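Local coordinates for K41043 (Homo sapiens, PDB 6KBR), which probably acts as a Kazal-type serine protease inhibitor (SPINK2), presenting an exposed binding loop to its target protease, at residues 37-40 and 41-44. Sequence-based numbering, arbitrary orientation.
Sequences YANE and CTLC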
loop_
_atom_site.group_PDB
_atom_site.type_symbol
_atom_site.label_atom_id
_atom_site.label_comp_id
_atom_site.label_asym_id
_atom_site.label_seq_id
_atom_site.Cartn_x
_atom_site.Cartn_y
_atom_site.Cartn_z
ATOM N N TYR B 37 -2.385 10.185 13.960
ATOM C CA TYR B 37 -2.986 9.011 13.352
ATOM C C TYR B 37 -2.569 8.929 11.883
ATOM O O TYR B 37 -2.574 9.941 11.209
ATOM C CB TYR B 37 -4.537 9.027 13.551
ATOM C CG TYR B 37 -4.814 8.770 15.002
ATOM C CD1 TYR B 37 -4.862 9.819 15.907
ATOM C CD2 TYR B 37 -4.896 7.455 15.498
ATOM C CE1 TYR B 37 -5.005 9.595 17.269
ATOM C CE2 TYR B 37 -5.044 7.203 16.849
ATOM C CZ TYR B 37 -5.098 8.295 17.754
ATOM O OH TYR B 37 -5.308 8.073 19.118
ATOM N N ALA B 38 -2.188 7.725 11.425
ATOM C CA ALA B 38 -1.758 7.505 10.020
ATOM C C ALA B 38 -2.768 8.026 8.961
ATOM O O ALA B 38 -2.397 8.477 7.904
ATOM C CB ALA B 38 -1.437 6.038 9.758
ATOM N N ASN B 39 -4.030 7.944 9.275
ATOM C CA ASN B 39 -5.060 8.528 8.469
ATOM C C ASN B 39 -6.324 8.689 9.289
ATOM O O ASN B 39 -6.389 8.198 10.400
ATOM C CB ASN B 39 -5.301 7.700 7.203
ATOM C CG ASN B 39 -5.452 6.217 7.485
ATOM O OD1 ASN B 39 -6.216 5.802 8.365
ATOM N ND2 ASN B 39 -4.763 5.407 6.705
ATOM N N GLU B 40 -7.302 9.384 8.752
ATOM C CA GLU B 40 -8.520 9.678 9.505
ATOM C C GLU B 40 -9.293 8.413 9.818
ATOM O O GLU B 40 -9.915 8.327 10.856
ATOM C CB GLU B 40 -9.435 10.666 8.756
ATOM C CG GLU B 40 -10.594 11.204 9.625
ATOM C CD GLU B 40 -11.202 12.516 9.029
ATOM O OE1 GLU B 40 -10.436 13.334 8.422
ATOM O OE2 GLU B 40 -12.436 12.691 9.197
ATOM N N CYS B 41 -9.264 7.440 8.923
ATOM C CA CYS B 41 -9.949 6.197 9.146
ATOM C C CYS B 41 -9.384 5.506 10.397
ATOM O O CYS B 41 -10.163 4.969 11.215
ATOM C CB CYS B 41 -9.899 5.310 7.909
ATOM S SG CYS B 41 -10.758 3.715 8.075
ATOM N N THR B 42 -8.067 5.614 10.582
ATOM C CA THR B 42 -7.366 4.988 11.727
ATOM C C THR B 42 -7.730 5.655 13.057
ATOM O O THR B 42 -7.898 4.974 14.101
ATOM C CB THR B 42 -5.865 4.970 11.483
ATOM O OG1 THR B 42 -5.621 4.235 10.276
ATOM C CG2 THR B 42 -5.129 4.285 12.563
ATOM N N LEU B 43 -7.879 6.978 13.002
ATOM C CA LEU B 43 -8.383 7.740 14.142
ATOM C C LEU B 43 -9.742 7.222 14.508
ATOM O O LEU B 43 -10.008 6.919 15.673
ATOM C CB LEU B 43 -8.457 9.249 13.811
ATOM C CG LEU B 43 -8.982 10.193 14.887
ATOM C CD1 LEU B 43 -8.471 9.843 16.265
ATOM C CD2 LEU B 43 -8.612 11.611 14.560
ATOM N N CYS B 44 -10.616 7.141 13.512
ATOM C CA CYS B 44 -11.971 6.598 13.706
ATOM C C CYS B 44 -12.021 5.185 14.356
ATOM O O CYS B 44 -12.826 4.924 15.246
ATOM C CB CYS B 44 -12.759 6.622 12.378
ATOM S SG CYS B 44 -13.145 8.297 11.881
#
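Leu43 lays its CD1 methyl over one face of the Tyr37 ring, a CH-pi contact in which the two side chains cross at about a right angle; Leu43 CD1 lies 3.8 Å from the centroid of the Tyr37 ring, offset toward Tyr37 CD1 and CE1. Beyond the ring, Tyr37 OH is hydrogen-bonded to Asp33, while Leu43 also packs on Val29 and Ile56 of the sheet. The chain then turns into helix 40-50 through a textbook N-cap. Asn39 CG sits between its own backbone N and carbonyl carbon (chi1 48°), which swings OD1 back over the first turn. There OD1 accepts twice from Thr42: from the backbone N at 2.9 Å, almost in line with the side-chain carbonyl, and from OG1 at a short 2.5 Å, with the hydroxyl lying above the amide plane. Asn39 ND2 is held by Met25 O, fixing which way the amide is flipped. With an alanine at Asn39, Thr42 N and OG1 would probably lose their shared acceptor and Met25 O this donor, fraying the helix start. Main-chain bonds then take over, from Leu43 N to Asn39 O and from Cys44 N to Glu40 O, the latter nearly straight at 172°. Cys41 and Cys44, disulfide-bonded to Cys22 and Cys14, tie this capped turn to the N-terminal part of the chain, an arrangement characteristic of the small, disulfide-rich Kazal fold, whose central helix packs against a short antiparallel sheet.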